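Local atomic coordinates of succinylglutamate desuccinylase (Vibrio parahaemolyticus, PDB entry 2BCO), a protein that probably catalyses the zinc-dependent hydrolysis of N-succinylglutamate to succinate and glutamate, the last step of arginine degradation by the succinyltransferase pathway. Residues D153-I158 and A215-L220; G160-T165 and F284-H289; F166-K171 and L194-P199. All blocks are in the same frame, centred on the assembly; numbering follows the deposited sequence.

Contact 1 is wholly buried near the middle of the chain and carries part of the zinc site, while contacts 2 and 3 lie farther out and mix buried with exposed residues. Contacts 1 and 3 are both parallel strand pairs, and they join side by side: strand 214-220 of contact 1 hydrogen-bonds to strand 165-169 of contact 3. Contact 2 pairs no strands; it brings a loop of the catalytic domain against the barrel-sandwich hybrid domain through rings and a lysine chain. F284 of contact 2 also touches F166 of contact 3. Waters occur in all three, but metal and acidic groups mark contact 1 and lysine chains the two outer contacts.

Contact 1. Residues D153-I158 and A215-L220; sequences DLHCAI and ALTMEL. With ZN (zinc ion), chain C.
H155 and T217 meet on the zinc side of two parallel strands: methyl CG2 of T217 sits over one face of the imidazole, toward its rim, in a CH-pi contact 3.7 Å from CD2 of H155. The tight part of the contact is the backbone pairing. D153 N donates to L216 O, M218 N to D153 O, H155 N to M218 O, and L220 N to H155 O. In the last, N of L220 lies 2.7 Å from O of H155.

One face of the pair is dry and apolar. The side chains of L154 and M218 (selenomethionine) run side by side in the same direction, with CD2 of L154 4.0 Å from SE of M218. L220 adds its CD2 against CB of L154. The opposite face is polar and admits water, although the residues lining it are buried. There ND1 of H155 binds zinc at 2.3 Å, and H63 and E66 supply the other protein ligands. A bend at chi2 (-65°) folds the chain of E219, the predicted active-site residue, so that its OE1 accepts from water 2 at 3.2 Å; the same water lies 2.6 Å from zinc. This arrangement is consistent with a general-base glutamate acting on a metal-bound water, as in zinc carboxypeptidases. Water 1 bridges OD1 of D153 and OG1 of T217. NE2 of H155 points at OD1 of D153, but their modelled separation is doubtfully short; OD2 of D153 is held by S59.

Strand 55-60 flanks strand 149-157, and strand 165-169 runs antiparallel along the far edge of strand 214-220. Helix 68-81 packs P69 on L154 and L220, helix 179-188 sets F184 on M218, and helix 203-211 meets D153 and T217.

Contact 2. Residues G160-T165 and F284-H289; sequences GSKHYT and FTSFVH
H163 and F284 form a T-shaped (edge-to-face) aromatic pair, the ring contact that links the two segments. CD2 of H163 stands 3.5 Å above the plane of the F284 ring and over its centre; the ring planes are at 76° and the centroids 4.7 Å apart. In F284, chi1 of -65° puts CG beside the backbone N, and chi2 near 90° turns a face of the ring to the histidine. NE2 of H163 is hydrogen-bonded to the hydroxyl of Y260, which probably helps to fix the rotation of the imidazole.

Apolar packing comes mainly from K162. Its CG is placed between the backbone N and the carbonyl carbon, and from there the chain extends across the F284 side chain at about a right angle. CE of K162 reaches 3.7 Å from CB of F284. CG of K162 also lies over the centre of one face of the H163 ring, so the imidazole is packed by its own neighbour as well as by the phenylalanine.

The polar contacts are mostly local. OG of S161 accepts from N of H163 at 3.0 Å, an ST turn, and also hydrogen-bonds O of N283; it lies 3.6 Å from CD1 of F284. CE of K162 comes to 3.1 Å from O of F284. Water 3 accepts from N of K162 and makes a weak bond to O of F284.

The loop between strands 149-157 and 165-169 is thereby joined to F284 at the start of strand 285-286; F284 and T285 form a G1 beta bulge opposite I310 of strand 309-311. V311 of that strand, F166 of strand 165-169 and Y260 of strand 258-267 also pack around F284.

Contact 3. Residues F166-K171 and L194-P199; sequences FAVSPK and LLSNSP
The carbonyl oxygen of L194 is held from strand 165-169 by N of S169, which donates a hydrogen bond to it at 2.8 Å; CA of V168 adds a weaker CA-H...O contact to the same oxygen at 3.3 Å. Two further backbone bonds flank this one. N of L194 donates to O of A167 at 2.6 Å. N of S196 donates to O of S169 at 2.9 Å.

Side chains pack on both faces of the parallel pair. V168 lays CG2 near CB of L194 and brings CG1 to 3.4 Å from OG of S196. On the other face CB of S169 meets methyl CD2 of L195, while OG of S169 is bonded to NE of R177. The guanidinium of R177 also reaches O of S196, tying S169 and the residue just beyond strand 192-195 to one arginine.

Beyond the strands K171 replaces the regular bonding. Its CG is anti to the backbone N and the chain then bends at chi2 (62°), which lays the methylenes along the backbone of 196-198. CB of K171 lies 3.6 Å from N of S198, and CD packs by O of S196. Water 4 accepts a hydrogen bond from N of K171 and donates one to O of S198. Water 5 donates to O of S196 and is reached only weakly by NZ of K171.

Strands 165-169 and 192-195, joined through helix 179-188, make up a beta-alpha-beta unit of the catalytic domain, with strand 165-169 linked by its other edge to strand 214-220, which carries E219.

Contact 1. Residues D153-I158 and A215-L220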
loop_
_atom_site.group_PDB
_atom_site.type_symbol
_atom_site.label_atom_id
_atom_site.label_comp_id
_atom_site.label_asym_id
_atom_site.label_seq_id
_atom_site.Cartn_x
_atom_site.Cartn_y
_atom_site.Cartn_z
ATOM N N ASP A 153 -3.101 -0.397 1.223
ATOM C CA ASP A 153 -2.269 -1.544 0.862
ATOM C C ASP A 153 -0.899 -1.363 1.516
ATOM O O ASP A 153 -0.130 -0.485 1.121
ATOM C CB ASP A 153 -2.096 -1.627 -0.656
ATOM C CG ASP A 153 -1.430 -2.915 -1.081
ATOM O OD1 ASP A 153 -0.902 -2.996 -2.208
ATOM O OD2 ASP A 153 -1.446 -3.860 -0.272
ATOM N N LEU A 154 -0.584 -2.217 2.485
ATOM C CA LEU A 154 0.667 -2.098 3.241
ATOM C C LEU A 154 1.887 -2.867 2.724
ATOM O O LEU A 154 1.884 -4.102 2.654
ATOM C CB LEU A 154 0.390 -2.477 4.693
ATOM C CG LEU A 154 -0.951 -1.951 5.224
ATOM C CD1 LEU A 154 -1.099 -2.315 6.711
ATOM C CD2 LEU A 154 -1.021 -0.419 5.024
ATOM N N HIS A 155 2.938 -2.117 2.401
ATOM C CA HIS A 155 4.176 -2.675 1.877
ATOM C C HIS A 155 5.398 -2.255 2.707
ATOM O O HIS A 155 5.264 -1.590 3.740
ATOM C CB HIS A 155 4.358 -2.218 0.423
ATOM C CG HIS A 155 3.276 -2.696 -0.496
ATOM N ND1 HIS A 155 3.527 -3.516 -1.578
ATOM C CD2 HIS A 155 1.942 -2.495 -0.483
ATOM C CE1 HIS A 155 2.393 -3.801 -2.187
ATOM N NE2 HIS A 155 1.412 -3.195 -1.544
ATOM N N CYS A 156 6.575 -2.691 2.255
ATOM C CA CYS A 156 7.859 -2.353 2.871
ATOM C C CYS A 156 8.795 -2.080 1.701
ATOM O O CYS A 156 8.710 -2.750 0.673
ATOM C CB CYS A 156 8.424 -3.517 3.690
ATOM S SG CYS A 156 7.519 -3.892 5.168
ATOM N N ALA A 157 9.679 -1.099 1.849
ATOM C CA ALA A 157 10.620 -0.765 0.790
ATOM C C ALA A 157 11.727 -1.809 0.705
ATOM O O ALA A 157 12.032 -2.484 1.691
ATOM C CB ALA A 157 11.219 0.614 1.035
ATOM N N ILE A 158 12.326 -1.936 -0.474
ATOM C CA ILE A 158 13.403 -2.902 -0.684
ATOM C C ILE A 158 14.769 -2.230 -0.624
ATOM O O ILE A 158 15.793 -2.896 -0.684
ATOM C CB ILE A 158 13.278 -3.597 -2.050
ATOM C CG1 ILE A 158 13.248 -2.542 -3.161
ATOM C CG2 ILE A 158 12.039 -4.483 -2.070
ATOM C CD1 ILE A 158 13.307 -3.117 -4.563
ATOM N N ALA A 215 -7.430 5.423 -1.731
ATOM C CA ALA A 215 -6.411 4.394 -1.697
ATOM C C ALA A 215 -4.956 4.821 -1.697
ATOM O O ALA A 215 -4.577 5.839 -2.269
ATOM C CB ALA A 215 -6.656 3.440 -2.854
ATOM N N LEU A 216 -4.137 4.005 -1.050
ATOM C CA LEU A 216 -2.716 4.278 -1.000
ATOM C C LEU A 216 -1.944 2.986 -0.961
ATOM O O LEU A 216 -2.441 1.952 -0.516
ATOM C CB LEU A 216 -2.339 5.053 0.267
ATOM C CG LEU A 216 -2.934 6.405 0.648
ATOM C CD1 LEU A 216 -2.640 6.654 2.131
ATOM C CD2 LEU A 216 -2.339 7.506 -0.227
ATOM N N THR A 217 -0.710 3.066 -1.422
ATOM C CA THR A 217 0.210 1.953 -1.331
ATOM C C THR A 217 1.151 2.577 -0.309
ATOM O O THR A 217 1.729 3.633 -0.564
ATOM C CB THR A 217 0.950 1.710 -2.642
ATOM O OG1 THR A 217 0.008 1.297 -3.636
ATOM C CG2 THR A 217 2.010 0.619 -2.456
HETATM N N MSE A 218 1.278 1.962 0.855
HETATM C CA MSE A 218 2.136 2.518 1.893
HETATM C C MSE A 218 3.428 1.726 2.121
HETATM O O MSE A 218 3.394 0.522 2.377
HETATM C CB MSE A 218 1.335 2.636 3.200
HETATM C CG MSE A 218 0.070 3.482 3.055
HETATM SE SE MSE A 218 -1.059 3.554 4.630
HETATM C CE MSE A 218 -0.249 5.097 5.467
ATOM N N GLU A 219 4.563 2.410 2.013
ATOM C CA GLU A 219 5.874 1.795 2.227
ATOM C C GLU A 219 6.259 1.972 3.701
ATOM O O GLU A 219 6.745 3.034 4.108
ATOM C CB GLU A 219 6.922 2.467 1.345
ATOM C CG GLU A 219 6.577 2.538 -0.136
ATOM C CD GLU A 219 6.497 1.173 -0.812
ATOM O OE1 GLU A 219 7.331 0.291 -0.516
ATOM O OE2 GLU A 219 5.608 0.991 -1.663
ATOM N N LEU A 220 6.032 0.924 4.486
ATOM C CA LEU A 220 6.311 0.919 5.920
ATOM C C LEU A 220 7.624 0.225 6.262
ATOM O O LEU A 220 7.674 -0.998 6.426
ATOM C CB LEU A 220 5.180 0.213 6.667
ATOM C CG LEU A 220 3.849 0.927 6.878
ATOM C CD1 LEU A 220 3.583 1.902 5.759
ATOM C CD2 LEU A 220 2.738 -0.104 6.996
HETATM ZN ZN ZN C . 5.767 -4.016 -1.720
HETATM O O HOH W 1 -0.619 -1.494 -4.291
HETATM O O HOH W 2 7.598 -2.352 -2.381
#

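Contact 2. Residues G160-T165 and F284-H289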
loop_
_atom_site.group_PDB
_atom_site.type_symbol
_atom_site.label_atom_id
_atom_site.label_comp_id
_atom_site.label_asym_id
_atom_site.label_seq_id
_atom_site.Cartn_x
_atom_site.Cartn_y
_atom_site.Cartn_z
ATOM N N GLY A 160 16.920 1.595 0.984
ATOM C CA GLY A 160 16.843 2.649 1.979
ATOM C C GLY A 160 16.300 3.966 1.456
ATOM O O GLY A 160 16.108 4.138 0.258
ATOM N N SER A 161 16.050 4.901 2.361
ATOM C CA SER A 161 15.534 6.207 1.971
ATOM C C SER A 161 15.581 7.213 3.119
ATOM O O SER A 161 15.579 6.837 4.292
ATOM C CB SER A 161 14.090 6.070 1.488
ATOM O OG SER A 161 13.562 7.330 1.140
ATOM N N LYS A 162 15.630 8.496 2.779
ATOM C CA LYS A 162 15.640 9.526 3.805
ATOM C C LYS A 162 14.231 9.589 4.384
ATOM O O LYS A 162 13.999 10.226 5.406
ATOM C CB LYS A 162 16.060 10.877 3.216
ATOM C CG LYS A 162 15.260 11.327 2.003
ATOM C CD LYS A 162 15.890 12.559 1.355
ATOM C CE LYS A 162 15.107 12.993 0.120
ATOM N NZ LYS A 162 15.801 14.037 -0.694
ATOM N N HIS A 163 13.294 8.918 3.713
ATOM C CA HIS A 163 11.908 8.847 4.168
ATOM C C HIS A 163 11.670 7.400 4.597
ATOM O O HIS A 163 11.408 6.539 3.752
ATOM C CB HIS A 163 10.930 9.202 3.047
ATOM C CG HIS A 163 11.084 10.589 2.506
ATOM N ND1 HIS A 163 11.252 11.694 3.315
ATOM C CD2 HIS A 163 11.049 11.059 1.234
ATOM C CE1 HIS A 163 11.315 12.782 2.566
ATOM N NE2 HIS A 163 11.195 12.425 1.299
ATOM N N TYR A 164 11.781 7.123 5.897
ATOM C CA TYR A 164 11.584 5.763 6.397
ATOM C C TYR A 164 10.202 5.242 5.994
ATOM O O TYR A 164 10.043 4.061 5.675
ATOM C CB TYR A 164 11.741 5.724 7.916
ATOM C CG TYR A 164 11.531 4.351 8.506
ATOM C CD1 TYR A 164 12.485 3.344 8.349
ATOM C CD2 TYR A 164 10.374 4.055 9.218
ATOM C CE1 TYR A 164 12.285 2.063 8.896
ATOM C CE2 TYR A 164 10.162 2.782 9.763
ATOM C CZ TYR A 164 11.125 1.793 9.602
ATOM O OH TYR A 164 10.925 0.548 10.163
ATOM N N THR A 165 9.208 6.130 6.030
ATOM C CA THR A 165 7.846 5.808 5.615
ATOM C C THR A 165 7.411 6.817 4.555
ATOM O O THR A 165 7.803 7.986 4.595
ATOM C CB THR A 165 6.807 5.901 6.770
ATOM O OG1 THR A 165 6.812 7.225 7.321
ATOM C CG2 THR A 165 7.098 4.882 7.853
ATOM N N PHE A 284 14.353 8.324 -3.332
ATOM C CA PHE A 284 14.415 9.765 -3.107
ATOM C C PHE A 284 15.837 10.284 -3.007
ATOM O O PHE A 284 16.119 11.180 -2.216
ATOM C CB PHE A 284 13.647 10.171 -1.848
ATOM C CG PHE A 284 12.175 9.916 -1.934
ATOM C CD1 PHE A 284 11.639 8.699 -1.521
ATOM C CD2 PHE A 284 11.323 10.879 -2.469
ATOM C CE1 PHE A 284 10.271 8.443 -1.636
ATOM C CE2 PHE A 284 9.956 10.636 -2.589
ATOM C CZ PHE A 284 9.432 9.414 -2.172
ATOM N N THR A 285 16.739 9.704 -3.793
ATOM C CA THR A 285 18.118 10.172 -3.821
ATOM C C THR A 285 18.065 11.353 -4.789
ATOM O O THR A 285 17.679 11.199 -5.949
ATOM C CB THR A 285 19.092 9.087 -4.352
ATOM O OG1 THR A 285 19.237 8.057 -3.367
ATOM C CG2 THR A 285 20.458 9.686 -4.655
ATOM N N SER A 286 18.444 12.532 -4.306
ATOM C CA SER A 286 18.395 13.738 -5.126
ATOM C C SER A 286 19.613 13.966 -6.002
ATOM O O SER A 286 20.658 13.344 -5.822
ATOM C CB SER A 286 18.171 14.967 -4.238
ATOM O OG SER A 286 19.236 15.135 -3.320
ATOM N N PHE A 287 19.463 14.874 -6.958
ATOM C CA PHE A 287 20.540 15.215 -7.874
ATOM C C PHE A 287 20.548 16.720 -8.066
ATOM O O PHE A 287 19.598 17.403 -7.693
ATOM C CB PHE A 287 20.340 14.536 -9.236
ATOM C CG PHE A 287 20.292 13.030 -9.169
ATOM C CD1 PHE A 287 19.071 12.355 -9.160
ATOM C CD2 PHE A 287 21.470 12.280 -9.099
ATOM C CE1 PHE A 287 19.024 10.953 -9.083
ATOM C CE2 PHE A 287 21.435 10.878 -9.020
ATOM C CZ PHE A 287 20.211 10.218 -9.012
ATOM N N VAL A 288 21.628 17.235 -8.638
ATOM C CA VAL A 288 21.739 18.660 -8.901
ATOM C C VAL A 288 21.445 18.819 -10.382
ATOM O O VAL A 288 21.604 17.868 -11.139
ATOM C CB VAL A 288 23.155 19.177 -8.579
ATOM C CG1 VAL A 288 23.289 20.625 -9.003
ATOM C CG2 VAL A 288 23.422 19.046 -7.080
ATOM N N HIS A 289 21.003 20.001 -10.795
ATOM C CA HIS A 289 20.688 20.214 -12.200
ATOM C C HIS A 289 21.845 19.843 -13.124
ATOM O O HIS A 289 22.990 20.230 -12.895
ATOM C CB HIS A 289 20.264 21.671 -12.454
ATOM C CG HIS A 289 21.347 22.679 -12.217
ATOM N ND1 HIS A 289 21.975 22.829 -10.997
ATOM C CD2 HIS A 289 21.888 23.614 -13.035
ATOM C CE1 HIS A 289 22.855 23.812 -11.075
ATOM N NE2 HIS A 289 22.820 24.305 -12.301
HETATM O O HOH W 3 16.830 9.265 0.326
#

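Contact 3. Residues F166-K171 and L194-P199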
loop_
_atom_site.group_PDB
_atom_site.type_symbol
_atom_site.label_atom_id
_atom_site.label_comp_id
_atom_site.label_asym_id
_atom_site.label_seq_id
_atom_site.Cartn_x
_atom_site.Cartn_y
_atom_site.Cartn_z
ATOM N N PHE A 166 6.623 6.346 3.595
ATOM C CA PHE A 166 6.078 7.199 2.551
ATOM C C PHE A 166 4.952 6.451 1.865
ATOM O O PHE A 166 4.812 5.245 2.046
ATOM C CB PHE A 166 7.165 7.666 1.559
ATOM C CG PHE A 166 7.662 6.607 0.606
ATOM C CD1 PHE A 166 7.037 6.409 -0.623
ATOM C CD2 PHE A 166 8.817 5.880 0.889
ATOM C CE1 PHE A 166 7.559 5.508 -1.564
ATOM C CE2 PHE A 166 9.347 4.974 -0.048
ATOM C CZ PHE A 166 8.714 4.794 -1.279
ATOM N N ALA A 167 4.135 7.164 1.098
ATOM C CA ALA A 167 3.006 6.539 0.431
ATOM C C ALA A 167 2.862 7.011 -1.001
ATOM O O ALA A 167 3.399 8.053 -1.391
ATOM C CB ALA A 167 1.720 6.833 1.208
ATOM N N VAL A 168 2.119 6.235 -1.777
ATOM C CA VAL A 168 1.874 6.547 -3.170
ATOM C C VAL A 168 0.372 6.591 -3.425
ATOM O O VAL A 168 -0.336 5.618 -3.165
ATOM C CB VAL A 168 2.516 5.493 -4.096
ATOM C CG1 VAL A 168 2.170 5.793 -5.538
ATOM C CG2 VAL A 168 4.021 5.485 -3.905
ATOM N N SER A 169 -0.104 7.731 -3.918
ATOM C CA SER A 169 -1.520 7.917 -4.222
ATOM C C SER A 169 -1.745 7.704 -5.724
ATOM O O SER A 169 -1.203 8.446 -6.547
ATOM C CB SER A 169 -1.966 9.328 -3.826
ATOM O OG SER A 169 -3.321 9.536 -4.166
ATOM N N PRO A 170 -2.562 6.699 -6.093
ATOM C CA PRO A 170 -2.882 6.345 -7.482
ATOM C C PRO A 170 -3.496 7.475 -8.297
ATOM O O PRO A 170 -4.115 8.388 -7.749
ATOM C CB PRO A 170 -3.856 5.175 -7.334
ATOM C CG PRO A 170 -3.528 4.611 -6.003
ATOM C CD PRO A 170 -3.342 5.859 -5.173
ATOM N N LYS A 171 -3.320 7.371 -9.609
ATOM C CA LYS A 171 -3.838 8.332 -10.566
ATOM C C LYS A 171 -5.128 7.813 -11.177
ATOM O O LYS A 171 -5.138 6.768 -11.824
ATOM C CB LYS A 171 -2.821 8.572 -11.688
ATOM C CG LYS A 171 -3.283 9.561 -12.742
ATOM C CD LYS A 171 -3.522 10.925 -12.124
ATOM C CE LYS A 171 -3.805 11.967 -13.180
ATOM N NZ LYS A 171 -3.925 13.319 -12.558
ATOM N N LEU A 194 3.707 10.429 -2.465
ATOM C CA LEU A 194 3.982 10.661 -3.878
ATOM C C LEU A 194 2.628 10.575 -4.611
ATOM O O LEU A 194 1.915 9.576 -4.503
ATOM C CB LEU A 194 4.938 9.583 -4.405
ATOM C CG LEU A 194 5.783 9.829 -5.665
ATOM C CD1 LEU A 194 5.982 8.502 -6.385
ATOM C CD2 LEU A 194 5.120 10.839 -6.594
ATOM N N LEU A 195 2.267 11.634 -5.326
ATOM C CA LEU A 195 1.018 11.661 -6.071
ATOM C C LEU A 195 1.310 11.166 -7.488
ATOM O O LEU A 195 1.958 11.863 -8.258
ATOM C CB LEU A 195 0.477 13.089 -6.130
ATOM C CG LEU A 195 0.290 13.800 -4.792
ATOM C CD1 LEU A 195 -0.161 15.220 -5.040
ATOM C CD2 LEU A 195 -0.715 13.057 -3.933
ATOM N N SER A 196 0.852 9.969 -7.833
ATOM C CA SER A 196 1.106 9.443 -9.174
ATOM C C SER A 196 0.476 10.325 -10.250
ATOM O O SER A 196 -0.557 10.947 -10.015
ATOM C CB SER A 196 0.549 8.026 -9.316
ATOM O OG SER A 196 1.273 7.105 -8.526
ATOM N N ASN A 197 1.098 10.376 -11.425
ATOM C CA ASN A 197 0.561 11.162 -12.534
ATOM C C ASN A 197 0.196 10.224 -13.676
ATOM O O ASN A 197 -0.166 10.674 -14.755
ATOM C CB ASN A 197 1.576 12.218 -13.019
ATOM C CG ASN A 197 2.703 11.614 -13.852
ATOM O OD1 ASN A 197 3.095 10.465 -13.644
ATOM N ND2 ASN A 197 3.243 12.395 -14.783
ATOM N N SER A 198 0.275 8.918 -13.438
ATOM C CA SER A 198 -0.044 7.947 -14.482
ATOM C C SER A 198 -0.728 6.673 -13.952
ATOM O O SER A 198 -0.334 6.130 -12.923
ATOM C CB SER A 198 1.241 7.577 -15.231
ATOM O OG SER A 198 0.966 6.744 -16.341
ATOM N N PRO A 199 -1.771 6.186 -14.656
ATOM C CA PRO A 199 -2.497 4.976 -14.250
ATOM C C PRO A 199 -1.525 3.822 -14.064
ATOM O O PRO A 199 -0.591 3.665 -14.845
ATOM C CB PRO A 199 -3.466 4.751 -15.406
ATOM C CG PRO A 199 -3.757 6.161 -15.858
ATOM C CD PRO A 199 -2.377 6.774 -15.866
HETATM O O HOH W 4 -1.527 5.435 -10.513
HETATM O O HOH W 5 -1.542 13.523 -10.282
#